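Pyridoxamine 5'-phosphate oxidase-related, FMN-binding protein (Paracoccus denitrificans, PDB 6VNA) probably acts as a noncanonical heme oxygenase that degrades c-type heme, built on the FMN-binding fold of the pyridoxamine 5'-phosphate oxidase family. Local coordinates at residues A[27-32]-A[74-79]; A[45-50]-A[110-115]; A[97-102]-A[129-134]. All coordinates share one frame; numbering follows the deposited sequence.

Interaction 1: A[27-32]-A[74-79]; sequences ASLGTL and AGLLIA
S28 and L77 face each other as an antiparallel hydrogen-bonded pair: S28 N gives to L77 O at 3.1 Å and L77 N to S28 O at 3.0 Å. Two residues on, G30 and G75 repeat the exchange, but G30 N reaches G75 O at 2.7 Å from 39° above the carbonyl plane. With no side chain on either glycine, their CA atoms come within 4.4 Å. Between these pairs, L29 and L76 form the non-hydrogen-bonded pair, bracketed by CA-H...O contacts from L76 CA to S28 O and from L29 CA to G75 O, both 3.3 Å. The strands belong to the curled antiparallel sheet that forms the barrel of FMN-binding oxidase relatives, where strand 39-48 bonds along the far edge of 27-32 and strand 92-101 along that of 74-79.

Apolar contacts fill the L29 and L76 face. With chi1 at 167°, L29 turns CG away from its own N and brings CD1 to 3.8 Å from L76 CD2 and 4.1 Å from A74 CB. I133 of strand 128-135 packs against L29, A74 and L76. At the other end, A27 CB tucks in beside L76 CD2 and I78 CG1. On the opposite face S28 CB sits 4.0 Å from L77 CB. This side meets the second subunit: S28 OG hydrogen-bonds S28 OG of that subunit, and L77 packs on its T42.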
# COMPACT_ATOMS: atom_id res chain seq x y z
N ALA A 27 -4.59 -2.28 5.65
CA ALA A 27 -3.30 -1.87 5.07
C ALA A 27 -3.44 -1.55 3.58
O ALA A 27 -4.48 -1.92 2.96
CB ALA A 27 -2.29 -2.97 5.28
N SER A 28 -2.41 -0.93 3.03
CA SER A 28 -2.17 -0.88 1.57
C SER A 28 -1.31 -2.09 1.20
O SER A 28 -0.20 -2.20 1.75
CB SER A 28 -1.52 0.41 1.16
OG SER A 28 -2.32 1.51 1.52
N LEU A 29 -1.78 -2.96 0.31
CA LEU A 29 -0.99 -4.13 -0.15
C LEU A 29 -0.45 -3.83 -1.55
O LEU A 29 -1.23 -3.36 -2.43
CB LEU A 29 -1.88 -5.38 -0.14
CG LEU A 29 -1.32 -6.60 -0.87
CD1 LEU A 29 -0.21 -7.28 -0.06
CD2 LEU A 29 -2.44 -7.58 -1.15
N GLY A 30 0.85 -3.99 -1.71
CA GLY A 30 1.51 -4.00 -3.03
C GLY A 30 1.64 -5.41 -3.59
O GLY A 30 2.20 -6.31 -2.89
N THR A 31 1.15 -5.61 -4.81
CA THR A 31 1.41 -6.84 -5.61
C THR A 31 1.96 -6.48 -7.00
O THR A 31 1.85 -5.30 -7.45
CB THR A 31 0.17 -7.72 -5.69
OG1 THR A 31 -0.93 -7.00 -6.27
CG2 THR A 31 -0.19 -8.28 -4.33
N LEU A 32 2.54 -7.47 -7.66
CA LEU A 32 3.07 -7.31 -9.04
C LEU A 32 1.95 -7.66 -10.02
O LEU A 32 1.45 -8.78 -9.95
CB LEU A 32 4.32 -8.17 -9.21
CG LEU A 32 5.50 -7.76 -8.34
CD1 LEU A 32 6.64 -8.73 -8.48
CD2 LEU A 32 5.99 -6.36 -8.66
N ALA A 74 5.23 -9.36 -2.09
CA ALA A 74 4.16 -8.54 -1.48
C ALA A 74 4.78 -7.43 -0.64
O ALA A 74 5.69 -7.73 0.15
CB ALA A 74 3.24 -9.40 -0.64
N GLY A 75 4.31 -6.19 -0.85
CA GLY A 75 4.55 -5.03 0.02
C GLY A 75 3.34 -4.71 0.90
O GLY A 75 2.19 -4.92 0.45
N LEU A 76 3.59 -4.25 2.12
CA LEU A 76 2.52 -3.69 3.00
C LEU A 76 2.98 -2.32 3.49
O LEU A 76 4.18 -2.21 3.89
CB LEU A 76 2.28 -4.58 4.22
CG LEU A 76 1.73 -5.97 3.96
CD1 LEU A 76 1.84 -6.83 5.21
CD2 LEU A 76 0.29 -5.90 3.49
N LEU A 77 2.08 -1.33 3.42
CA LEU A 77 2.10 -0.08 4.23
C LEU A 77 1.08 -0.20 5.36
O LEU A 77 -0.12 -0.45 5.09
CB LEU A 77 1.74 1.12 3.36
CG LEU A 77 1.91 2.48 4.05
CD1 LEU A 77 3.30 2.59 4.69
CD2 LEU A 77 1.69 3.62 3.07
N ILE A 78 1.53 0.02 6.58
CA ILE A 78 0.67 -0.02 7.80
C ILE A 78 0.80 1.35 8.49
O ILE A 78 1.90 1.73 8.87
CB ILE A 78 1.08 -1.22 8.66
CG1 ILE A 78 0.92 -2.51 7.87
CG2 ILE A 78 0.32 -1.25 9.98
CD1 ILE A 78 1.64 -3.68 8.46
N ALA A 79 -0.28 2.10 8.54
CA ALA A 79 -0.33 3.43 9.18
C ALA A 79 -1.21 3.31 10.42
O ALA A 79 -1.93 2.31 10.55
CB ALA A 79 -0.83 4.47 8.20

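Interaction 2: A[45-50]-A[110-115]; sequences ALQTDA and ARWLER
Q47 lays its side-chain amide over one face of the W112 indole, the two planes 19° apart. CG, anti to its own carbonyl carbon (chi1 -58°), leads an extended chain across the ring: CG itself makes a CH-pi contact 3.6 Å from the centroid of the six-membered ring, and NE2 comes to rest over the five-membered ring. From there NE2 gives a nearly straight hydrogen bond to W112 O at 3.1 Å, with the acceptor in the amide plane and the donor on a lone pair. One residue thus provides both the ring under the amide and the carbonyl that stops it turning. A45 CB meets the indole at its edge, 3.7 Å from CZ2. The last strand residues of 39-48 and helix 108-115 cross steeply here, the helix covering this part of the barrel sheet with W112 as its buried wedge against L55, L57 and F130. Replacing the W112 indole with the methyl of an alanine would take away the surface under the Q47 amide and is likely to open a gap between helix and sheet.

The polar contacts lie toward D49. R111 NH1 sits 2.7 Å from T48 O, which lies over the guanidinium face, so the angle is poor for a hydrogen bond. Beside it, R115 is salt-bridged to E22, and its NH2 also donates at 2.9 Å to a water that accepts a weak bond from T48 N.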
# COMPACT_ATOMS: atom_id res chain seq x y z
N ALA A 45 -8.03 -5.82 4.42
CA ALA A 45 -8.13 -6.18 5.85
C ALA A 45 -6.84 -6.90 6.20
O ALA A 45 -6.42 -7.79 5.43
CB ALA A 45 -9.36 -7.02 6.11
N LEU A 46 -6.16 -6.43 7.23
CA LEU A 46 -4.87 -7.00 7.68
C LEU A 46 -4.77 -6.90 9.20
O LEU A 46 -4.93 -5.80 9.74
CB LEU A 46 -3.70 -6.23 7.06
CG LEU A 46 -2.35 -6.78 7.50
CD1 LEU A 46 -1.87 -7.86 6.54
CD2 LEU A 46 -1.33 -5.67 7.63
N GLN A 47 -4.47 -8.02 9.83
CA GLN A 47 -4.12 -8.15 11.26
C GLN A 47 -2.81 -8.93 11.34
O GLN A 47 -2.19 -9.14 10.29
CB GLN A 47 -5.28 -8.84 11.98
CG GLN A 47 -6.60 -8.10 11.82
CD GLN A 47 -7.71 -8.78 12.59
OE1 GLN A 47 -7.46 -9.56 13.51
NE2 GLN A 47 -8.93 -8.55 12.18
N THR A 48 -2.38 -9.31 12.55
CA THR A 48 -1.29 -10.29 12.80
C THR A 48 -1.93 -11.61 13.22
O THR A 48 -3.06 -11.55 13.64
CB THR A 48 -0.37 -9.74 13.89
OG1 THR A 48 -1.20 -9.55 15.03
CG2 THR A 48 0.29 -8.44 13.49
N ASP A 49 -1.25 -12.76 13.13
CA ASP A 49 -1.68 -13.95 13.93
C ASP A 49 -0.75 -14.08 15.14
O ASP A 49 0.05 -13.13 15.39
CB ASP A 49 -1.93 -15.23 13.11
CG ASP A 49 -0.86 -15.69 12.15
OD1 ASP A 49 0.26 -15.12 12.18
OD2 ASP A 49 -1.15 -16.63 11.37
N ALA A 50 -0.90 -15.18 15.89
CA ALA A 50 -0.29 -15.48 17.21
C ALA A 50 1.18 -15.02 17.29
O ALA A 50 1.51 -14.29 18.24
CB ALA A 50 -0.42 -16.96 17.49
N ALA A 110 -11.89 -16.05 14.38
CA ALA A 110 -12.40 -15.80 15.76
C ALA A 110 -11.56 -14.71 16.42
O ALA A 110 -12.15 -13.70 16.84
CB ALA A 110 -12.39 -17.06 16.60
N ARG A 111 -10.25 -14.92 16.54
CA ARG A 111 -9.28 -13.84 16.82
C ARG A 111 -9.66 -12.65 15.93
O ARG A 111 -9.84 -11.51 16.44
CB ARG A 111 -7.85 -14.33 16.55
CG ARG A 111 -6.75 -13.42 17.06
CD ARG A 111 -5.37 -13.90 16.62
NE ARG A 111 -4.24 -13.20 17.24
CZ ARG A 111 -3.81 -11.98 16.92
NH1 ARG A 111 -4.40 -11.28 15.97
NH2 ARG A 111 -2.77 -11.45 17.56
N TRP A 112 -9.83 -12.92 14.64
CA TRP A 112 -10.02 -11.90 13.59
C TRP A 112 -11.28 -11.09 13.89
O TRP A 112 -11.23 -9.84 13.77
CB TRP A 112 -10.04 -12.55 12.20
CG TRP A 112 -9.94 -11.52 11.12
CD1 TRP A 112 -10.94 -10.68 10.71
CD2 TRP A 112 -8.77 -11.14 10.36
NE1 TRP A 112 -10.48 -9.83 9.74
CE2 TRP A 112 -9.15 -10.10 9.50
CE3 TRP A 112 -7.45 -11.60 10.32
CZ2 TRP A 112 -8.26 -9.50 8.60
CZ3 TRP A 112 -6.57 -11.02 9.43
CH2 TRP A 112 -6.97 -9.97 8.59
N LEU A 113 -12.37 -11.75 14.28
CA LEU A 113 -13.67 -11.06 14.53
C LEU A 113 -13.61 -10.27 15.84
O LEU A 113 -14.06 -9.09 15.85
CB LEU A 113 -14.82 -12.07 14.52
CG LEU A 113 -16.18 -11.49 14.13
CD1 LEU A 113 -16.17 -10.99 12.69
CD2 LEU A 113 -17.29 -12.51 14.33
N GLU A 114 -13.03 -10.84 16.90
CA GLU A 114 -12.84 -10.12 18.18
C GLU A 114 -12.17 -8.78 17.86
O GLU A 114 -12.58 -7.76 18.47
CB GLU A 114 -12.04 -10.97 19.17
CG GLU A 114 -12.84 -12.16 19.70
CD GLU A 114 -12.09 -13.04 20.69
OE1 GLU A 114 -11.56 -12.48 21.69
OE2 GLU A 114 -12.02 -14.27 20.46
N ARG A 115 -11.24 -8.76 16.90
CA ARG A 115 -10.40 -7.57 16.59
C ARG A 115 -11.06 -6.72 15.49
O ARG A 115 -10.83 -5.50 15.47
CB ARG A 115 -8.98 -8.04 16.26
CG ARG A 115 -8.28 -8.69 17.45
CD ARG A 115 -7.07 -9.52 17.08
NE ARG A 115 -5.99 -8.70 16.54
CZ ARG A 115 -5.01 -8.14 17.25
NH1 ARG A 115 -4.97 -8.28 18.56
NH2 ARG A 115 -4.09 -7.42 16.63
O HOH W 1 -3.19 -6.45 14.00

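Interaction 3: A[97-102]-A[129-134]; sequences GRAVPA and RFWRIE
G97 opens the pairing with its CA 3.1 Å from E134 O. A CB here would collide with that oxygen and with I133 CG2, so the site suits a glycine. R98 exchanges two backbone bonds with E134, and their side chains then meet again. The R98 chain starts in the cramped position between N and carbonyl carbon (chi1 56°) and bends twice more, bringing NH1 back over its partner into a salt bridge with E134 OE1 at 2.7 Å; guanidinium and carboxylate are turned 51° from each other. A99 points to the opposite face, where its CB touches W131 CE3 at 3.5 Å. V100 N gives to R132 O at 2.8 Å, nearly in line with the C=O bond, and V100 O takes R132 N in return, while V100 CG2 rests against the E134 carboxylate. P101 lies in a non-hydrogen-bonded pair with W131, so its lack of an N-H costs this ladder nothing. Its ring leans over a face of the indole, CG 4.3 Å from the centroid of the six-membered ring, and CB also meets R129 NH2 at 3.4 Å. A102 N closes the run with a bond to F130 O at 3.0 Å, and A102 CB packs on F130 CB. In this antiparallel pairing within the barrel sheet, of strands separated in the chain by helix 108-115, the chemistry divides by face: A99 and W131 turn an apolar side to L68 of helix 63-70, while the other side is paired ionically, R98 with E134 and R132 with D49 and D51.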
# COMPACT_ATOMS: atom_id res chain seq x y z
N GLY A 97 7.81 -8.41 1.88
CA GLY A 97 7.52 -9.77 2.36
C GLY A 97 7.24 -10.71 1.21
O GLY A 97 7.27 -10.25 0.04
N ARG A 98 6.96 -11.98 1.55
CA ARG A 98 6.46 -13.02 0.61
C ARG A 98 5.16 -13.59 1.18
O ARG A 98 5.12 -13.96 2.34
CB ARG A 98 7.55 -14.06 0.33
CG ARG A 98 8.16 -14.76 1.54
CD ARG A 98 9.44 -14.12 2.07
NE ARG A 98 10.55 -15.05 2.31
CZ ARG A 98 10.67 -15.88 3.36
NH1 ARG A 98 9.73 -15.94 4.29
NH2 ARG A 98 11.73 -16.66 3.46
N ALA A 99 4.11 -13.63 0.36
CA ALA A 99 2.77 -14.13 0.73
C ALA A 99 2.79 -15.65 0.72
O ALA A 99 3.45 -16.23 -0.15
CB ALA A 99 1.74 -13.58 -0.23
N VAL A 100 2.08 -16.26 1.66
CA VAL A 100 1.95 -17.74 1.84
C VAL A 100 0.52 -18.02 2.26
O VAL A 100 0.08 -17.52 3.28
CB VAL A 100 2.94 -18.27 2.90
CG1 VAL A 100 2.80 -19.78 3.09
CG2 VAL A 100 4.38 -17.90 2.55
N PRO A 101 -0.26 -18.84 1.53
CA PRO A 101 -1.58 -19.26 2.00
C PRO A 101 -1.47 -19.79 3.44
O PRO A 101 -0.53 -20.49 3.77
CB PRO A 101 -1.99 -20.35 1.02
CG PRO A 101 -1.23 -20.00 -0.25
CD PRO A 101 0.08 -19.41 0.22
N ALA A 102 -2.41 -19.39 4.29
CA ALA A 102 -2.39 -19.72 5.73
C ALA A 102 -3.38 -20.86 5.96
O ALA A 102 -4.50 -20.83 5.38
CB ALA A 102 -2.74 -18.51 6.54
N ARG A 129 -9.97 -15.80 1.76
CA ARG A 129 -8.80 -16.63 2.14
C ARG A 129 -7.77 -15.83 2.93
O ARG A 129 -7.47 -14.67 2.56
CB ARG A 129 -8.07 -17.12 0.89
CG ARG A 129 -8.75 -18.24 0.14
CD ARG A 129 -7.81 -18.63 -0.99
NE ARG A 129 -6.70 -19.49 -0.57
CZ ARG A 129 -5.72 -19.89 -1.37
NH1 ARG A 129 -5.66 -19.53 -2.64
NH2 ARG A 129 -4.78 -20.68 -0.87
N PHE A 130 -7.14 -16.51 3.89
CA PHE A 130 -6.04 -15.96 4.71
C PHE A 130 -4.72 -16.21 4.00
O PHE A 130 -4.50 -17.34 3.54
CB PHE A 130 -6.04 -16.59 6.11
CG PHE A 130 -7.18 -16.13 6.98
CD1 PHE A 130 -7.14 -14.91 7.63
CD2 PHE A 130 -8.31 -16.92 7.13
CE1 PHE A 130 -8.18 -14.49 8.43
CE2 PHE A 130 -9.36 -16.50 7.93
CZ PHE A 130 -9.29 -15.29 8.58
N TRP A 131 -3.88 -15.17 3.96
CA TRP A 131 -2.45 -15.17 3.52
C TRP A 131 -1.56 -14.62 4.64
O TRP A 131 -1.82 -13.47 5.08
CB TRP A 131 -2.28 -14.29 2.29
CG TRP A 131 -2.99 -14.75 1.06
CD1 TRP A 131 -4.32 -14.64 0.75
CD2 TRP A 131 -2.36 -15.35 -0.08
NE1 TRP A 131 -4.55 -15.16 -0.50
CE2 TRP A 131 -3.37 -15.60 -1.03
CE3 TRP A 131 -1.04 -15.71 -0.36
CZ2 TRP A 131 -3.10 -16.19 -2.26
CZ3 TRP A 131 -0.77 -16.30 -1.57
CH2 TRP A 131 -1.78 -16.53 -2.50
N ARG A 132 -0.51 -15.35 5.04
CA ARG A 132 0.58 -14.82 5.88
C ARG A 132 1.54 -14.06 4.97
O ARG A 132 1.91 -14.61 3.93
CB ARG A 132 1.33 -15.94 6.61
CG ARG A 132 0.52 -16.60 7.71
CD ARG A 132 1.17 -17.88 8.19
NE ARG A 132 2.55 -17.69 8.61
CZ ARG A 132 2.95 -17.37 9.84
NH1 ARG A 132 2.06 -17.16 10.80
NH2 ARG A 132 4.23 -17.23 10.10
N ILE A 133 1.93 -12.85 5.33
CA ILE A 133 2.95 -12.08 4.57
C ILE A 133 4.19 -12.04 5.43
O ILE A 133 4.25 -11.21 6.36
CB ILE A 133 2.41 -10.70 4.14
CG1 ILE A 133 1.18 -10.87 3.26
CG2 ILE A 133 3.48 -9.90 3.42
CD1 ILE A 133 0.34 -9.66 3.14
N GLU A 134 5.11 -12.97 5.17
CA GLU A 134 6.32 -13.21 5.98
C GLU A 134 7.33 -12.12 5.66
O GLU A 134 7.71 -11.95 4.51
CB GLU A 134 6.90 -14.60 5.72
CG GLU A 134 5.97 -15.71 6.17
CD GLU A 134 6.39 -17.10 5.70
OE1 GLU A 134 7.39 -17.18 4.94
OE2 GLU A 134 5.73 -18.09 6.09

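In the fold
All three contacts draw on one curled antiparallel sheet. Interaction 1 is the innermost, almost wholly backbone bonds and aliphatic packing, and it also borders the second subunit. Interaction 3 is likewise a strand ladder but only partly buried, so charged side chains join its outer face; it continues the sheet from interaction 1, since strands 73-79 and 92-101 are neighbours, with a probable hydrogen bond between A74 O and G97 N. Interaction 2 differs in kind, setting a helix on the sheet through an amide-indole stack, with R111 and R115 at its polar side. L46 links it to A27, L76 and I78 of interaction 1, while the D49 to R132 salt bridge and the W112 to F130 edge-to-face contact join it to interaction 3.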